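Local coordinates for protein farnesyl pyrophosphate synthetase (Staphylococcus aureus, PDB 5H9D) that probably catalyses chain elongation of prenyl diphosphates to heptaprenyl diphosphate, using magnesium as cofactor, at residues Ala70-Leu73 and Ile74-Thr78; Cys267-Ile270 and Ile271-Ser274. All blocks are in the same frame, centred on the assembly; numbering follows the deposited sequence.

Contact 1: residues Ala70-Leu73 and Ile74-Thr78; sequences ALEL and IHMAT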
loop_
_atom_site.group_PDB
_atom_site.type_symbol
_atom_site.label_atom_id
_atom_site.label_comp_id
_atom_site.label_asym_id
_atom_site.label_seq_id
_atom_site.Cartn_x
_atom_site.Cartn_y
_atom_site.Cartn_z
ATOM N N ALA A 70 -1.990 6.175 10.745
ATOM C CA ALA A 70 -1.353 6.101 9.427
ATOM C C ALA A 70 -1.141 4.667 8.978
ATOM O O ALA A 70 -1.422 4.340 7.833
ATOM C CB ALA A 70 0.002 6.836 9.426
ATOM N N LEU A 71 -0.633 3.815 9.861
ATOM C CA LEU A 71 -0.388 2.423 9.492
ATOM C C LEU A 71 -1.657 1.681 9.056
ATOM O O LEU A 71 -1.629 0.909 8.081
ATOM C CB LEU A 71 0.260 1.661 10.654
ATOM C CG LEU A 71 1.776 1.608 10.788
ATOM C CD1 LEU A 71 2.282 0.619 9.747
ATOM C CD2 LEU A 71 2.400 2.997 10.615
ATOM N N GLU A 72 -2.766 1.900 9.768
ATOM C CA GLU A 72 -4.000 1.208 9.421
ATOM C C GLU A 72 -4.558 1.739 8.110
ATOM O O GLU A 72 -5.171 1.005 7.365
ATOM C CB GLU A 72 -5.015 1.350 10.552
ATOM C CG GLU A 72 -6.188 0.379 10.520
ATOM C CD GLU A 72 -5.785 -1.084 10.529
ATOM O OE1 GLU A 72 -4.600 -1.362 10.788
ATOM O OE2 GLU A 72 -6.641 -1.967 10.276
ATOM N N LEU A 73 -4.333 3.015 7.809
ATOM C CA LEU A 73 -4.835 3.591 6.561
ATOM C C LEU A 73 -4.051 3.047 5.353
ATOM O O LEU A 73 -4.639 2.805 4.304
ATOM C CB LEU A 73 -4.769 5.125 6.616
ATOM C CG LEU A 73 -5.654 5.926 7.590
ATOM C CD1 LEU A 73 -5.259 7.397 7.658
ATOM C CD2 LEU A 73 -7.096 5.827 7.160
ATOM N N ILE A 74 -2.734 2.849 5.501
ATOM C CA ILE A 74 -1.900 2.306 4.425
ATOM C C ILE A 74 -2.280 0.818 4.237
ATOM O O ILE A 74 -2.379 0.313 3.110
ATOM C CB ILE A 74 -0.358 2.439 4.750
ATOM C CG1 ILE A 74 0.079 3.904 4.634
ATOM C CG2 ILE A 74 0.476 1.622 3.757
ATOM C CD1 ILE A 74 1.309 4.262 5.468
ATOM N N HIS A 75 -2.471 0.121 5.350
ATOM C CA HIS A 75 -2.898 -1.269 5.319
ATOM C C HIS A 75 -4.205 -1.397 4.502
ATOM O O HIS A 75 -4.333 -2.246 3.605
ATOM C CB HIS A 75 -3.127 -1.732 6.748
ATOM C CG HIS A 75 -3.659 -3.122 6.859
ATOM N ND1 HIS A 75 -3.220 -4.154 6.053
ATOM C CD2 HIS A 75 -4.577 -3.657 7.697
ATOM C CE1 HIS A 75 -3.848 -5.266 6.391
ATOM N NE2 HIS A 75 -4.676 -4.991 7.385
ATOM N N MET A 76 -5.170 -0.538 4.837
ATOM C CA MET A 76 -6.472 -0.469 4.179
ATOM C C MET A 76 -6.346 -0.125 2.693
ATOM O O MET A 76 -7.039 -0.705 1.848
ATOM C CB MET A 76 -7.338 0.589 4.834
ATOM C CG MET A 76 -7.813 0.282 6.216
ATOM S SD MET A 76 -8.540 1.757 7.020
ATOM C CE MET A 76 -10.197 1.759 6.361
ATOM N N ALA A 77 -5.492 0.832 2.357
ATOM C CA ALA A 77 -5.345 1.149 0.943
ATOM C C ALA A 77 -4.942 -0.152 0.233
ATOM O O ALA A 77 -5.472 -0.498 -0.812
ATOM C CB ALA A 77 -4.267 2.269 0.724
ATOM N N THR A 78 -4.011 -0.881 0.827
ATOM C CA THR A 78 -3.575 -2.127 0.245
ATOM C C THR A 78 -4.748 -3.095 0.074
ATOM O O THR A 78 -4.933 -3.642 -1.021
ATOM C CB THR A 78 -2.459 -2.801 1.099
ATOM O OG1 THR A 78 -1.284 -1.986 1.074
ATOM C CG2 THR A 78 -2.105 -4.171 0.521
#

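Contact 2: residues Cys267-Ile270 and Ile271-Ser274; sequences CIQI and IRKS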
loop_
_atom_site.group_PDB
_atom_site.type_symbol
_atom_site.label_atom_id
_atom_site.label_comp_id
_atom_site.label_asym_id
_atom_site.label_seq_id
_atom_site.Cartn_x
_atom_site.Cartn_y
_atom_site.Cartn_z
ATOM N N CYS A 267 -5.360 -31.615 -5.506
ATOM C CA CYS A 267 -4.172 -31.018 -4.897
ATOM C C CYS A 267 -4.420 -30.482 -3.499
ATOM O O CYS A 267 -3.707 -30.838 -2.570
ATOM C CB CYS A 267 -3.624 -29.887 -5.769
ATOM S SG CYS A 267 -2.533 -30.453 -7.077
ATOM N N ILE A 268 -5.421 -29.623 -3.346
ATOM C CA ILE A 268 -5.704 -29.086 -2.027
ATOM C C ILE A 268 -6.149 -30.192 -1.065
ATOM O O ILE A 268 -6.014 -30.060 0.147
ATOM C CB ILE A 268 -6.749 -27.917 -2.092
ATOM C CG1 ILE A 268 -7.862 -28.132 -1.066
ATOM C CG2 ILE A 268 -7.278 -27.749 -3.508
ATOM C CD1 ILE A 268 -8.837 -26.959 -0.990
ATOM N N GLN A 269 -6.640 -31.302 -1.608
ATOM C CA GLN A 269 -7.081 -32.427 -0.775
ATOM C C GLN A 269 -5.907 -33.270 -0.314
ATOM O O GLN A 269 -6.005 -33.965 0.681
ATOM C CB GLN A 269 -8.053 -33.330 -1.544
ATOM C CG GLN A 269 -9.335 -33.639 -0.786
ATOM C CD GLN A 269 -10.165 -32.387 -0.527
ATOM O OE1 GLN A 269 -10.633 -31.728 -1.465
ATOM N NE2 GLN A 269 -10.346 -32.048 0.750
ATOM N N ILE A 270 -4.804 -33.214 -1.054
ATOM C CA ILE A 270 -3.609 -33.975 -0.717
ATOM C C ILE A 270 -2.815 -33.267 0.375
ATOM O O ILE A 270 -2.248 -33.906 1.257
ATOM C CB ILE A 270 -2.691 -34.182 -1.954
ATOM C CG1 ILE A 270 -3.382 -35.078 -2.986
ATOM C CG2 ILE A 270 -1.377 -34.806 -1.526
ATOM C CD1 ILE A 270 -3.716 -36.489 -2.483
ATOM N N ILE A 271 -2.779 -31.941 0.316
ATOM C CA ILE A 271 -2.047 -31.163 1.303
ATOM C C ILE A 271 -2.577 -31.383 2.722
ATOM O O ILE A 271 -1.797 -31.445 3.679
ATOM C CB ILE A 271 -2.079 -29.633 0.954
ATOM C CG1 ILE A 271 -0.970 -29.285 -0.048
ATOM C CG2 ILE A 271 -1.892 -28.802 2.208
ATOM C CD1 ILE A 271 0.468 -29.493 0.480
ATOM N N ARG A 272 -3.893 -31.522 2.850
ATOM C CA ARG A 272 -4.525 -31.703 4.155
ATOM C C ARG A 272 -4.163 -32.963 4.936
ATOM O O ARG A 272 -3.826 -32.874 6.123
ATOM C CB ARG A 272 -6.041 -31.604 4.010
ATOM C CG ARG A 272 -6.451 -30.303 3.359
ATOM C CD ARG A 272 -7.923 -30.267 3.027
ATOM N NE ARG A 272 -8.754 -29.972 4.184
ATOM C CZ ARG A 272 -10.018 -29.563 4.108
ATOM N NH1 ARG A 272 -10.600 -29.409 2.918
ATOM N NH2 ARG A 272 -10.689 -29.270 5.221
ATOM N N LYS A 273 -4.234 -34.136 4.313
ATOM C CA LYS A 273 -3.886 -35.350 5.047
ATOM C C LYS A 273 -2.369 -35.488 5.098
ATOM O O LYS A 273 -1.827 -36.569 5.378
ATOM C CB LYS A 273 -4.495 -36.595 4.391
ATOM C CG LYS A 273 -4.359 -37.878 5.252
ATOM C CD LYS A 273 -5.157 -37.772 6.568
ATOM C CE LYS A 273 -5.129 -39.054 7.404
ATOM N NZ LYS A 273 -3.803 -39.347 8.020
ATOM N N SER A 274 -1.694 -34.374 4.842
ATOM C CA SER A 274 -0.244 -34.329 4.810
ATOM C C SER A 274 0.416 -33.876 6.118
ATOM O O SER A 274 -0.235 -33.318 7.020
ATOM C CB SER A 274 0.187 -33.405 3.665
ATOM O OG SER A 274 1.598 -33.309 3.558
#

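Contact 1: residues Ala70-Leu73 and Ile74-Thr78
Glu-72 and His-75, one helical turn apart, run side by side in the same direction. The carboxylate meets the ring at its edge: OE2 of Glu-72 lies in the ring plane, 3.7 Å from CD2 of His-75, and the two flat groups are turned 61° against each other. The approach is through a ring carbon, as OE2 of Glu-72 stays 4.6 Å from NE2 of His-75. Both chains leave the backbone with CG trans to the amide nitrogen (chi1 -164° and 176°), and a bend at chi2 of Glu-72 swings its carboxylate round to the ring. Arg-44 touches both side chains, and Arg-42 adds a weak, long ion pair to Glu-72.

Met-76 takes another course, its CB and CG passing beside the carbonyl oxygen of Glu-72 before the chain bends at chi3. The sulfur SD of Met-76 rests 4.3 Å from CD2 of Leu-73, whose side chain also packs on Leu-116 of helix 103-121. Beneath the side chains, successive i to i+4 bonds run from Ala-70 to Ala-77, with Ala-77 N 2.9 Å from Leu-73 O. The carbonyl oxygen of Ile-74 accepts hydrogen bonds from both Thr-78 N and Thr-78 OG1, from opposite faces of its plane.

A phosphate ion, probably from the crystallisation liquor, lies about 4 Å from the His-75 side chain, a position consistent with the diphosphate pocket that a histidine and arginines line in relatives. The segment is a largely buried stretch of helix 62-85 in the all-helical prenyl synthase fold; the later turns of this helix carry the first aspartate-rich motif of the family.

Contact 2: residues Cys267-Ile270 and Ile271-Ser274
The carbonyl oxygen of Cys-267 is gripped by two backbone amides: Ile-271 N lies 3.2 Å and Ile-270 N 3.0 Å from Cys-267 O. The bond from Ile-271 is fairly straight at the hydrogen and arrives nearly head-on to the carbonyl, as in a regular alpha-helical turn, while the one from Ile-270 has the shorter spacing of a 3-10 turn. Beyond this shared acceptor the helical bonding weakens: Lys-273 N stands 4.0 Å from the oxygen O of Gln-269, and the chain leaves the helix.

On the outer side, Arg-272 and Gln-269 lie alongside each other and point the same way, their guanidinium and amide planes 38° apart. The aliphatic part of the arginine sweeps back along the preceding turn, bringing CG of Arg-272 to 3.3 Å from O of Ile-268, with CD close behind. A bend at chi3 (79°) then turns the guanidinium towards the amide end of Gln-269.

The inner side is apolar. Ile-268 and Ile-271 both touch Phe-214 of helix 188-215, whereas Cys-267 and Ile-270 meet Phe-248 of helix 246-253. At the end of the segment, OG of Ser-274 stands trans to its own backbone nitrogen (chi1 -180°) and hydrogen-bonds to the backbone N of Ser-276, with a weak second bond to Glu-241.

An amphipathic helix thus ends in a tight helix-to-helix junction, the last turn of helix 261-272 giving way to a serine that caps the start of helix 276-296.

Both contacts are local, each made within one continuous run of chain, so neither closes a loop. Contact 1 comes first, midway along helix 62-85, where it joins the surrounding helices 43-51, 103-121 and 158-183 in the body of the fold. The chain then passes through the long helices 127-150, 158-183 and 188-215 before the shorter ones lead to contact 2, at the end of helix 261-272. The two follow in series, without nesting or crossing, and lie on opposite sides of the chain's centre, their centres 34 Å apart and their nearest atoms about 23 Å. Contact 2 packs helix 261-272 against helices 188-215 and 246-253.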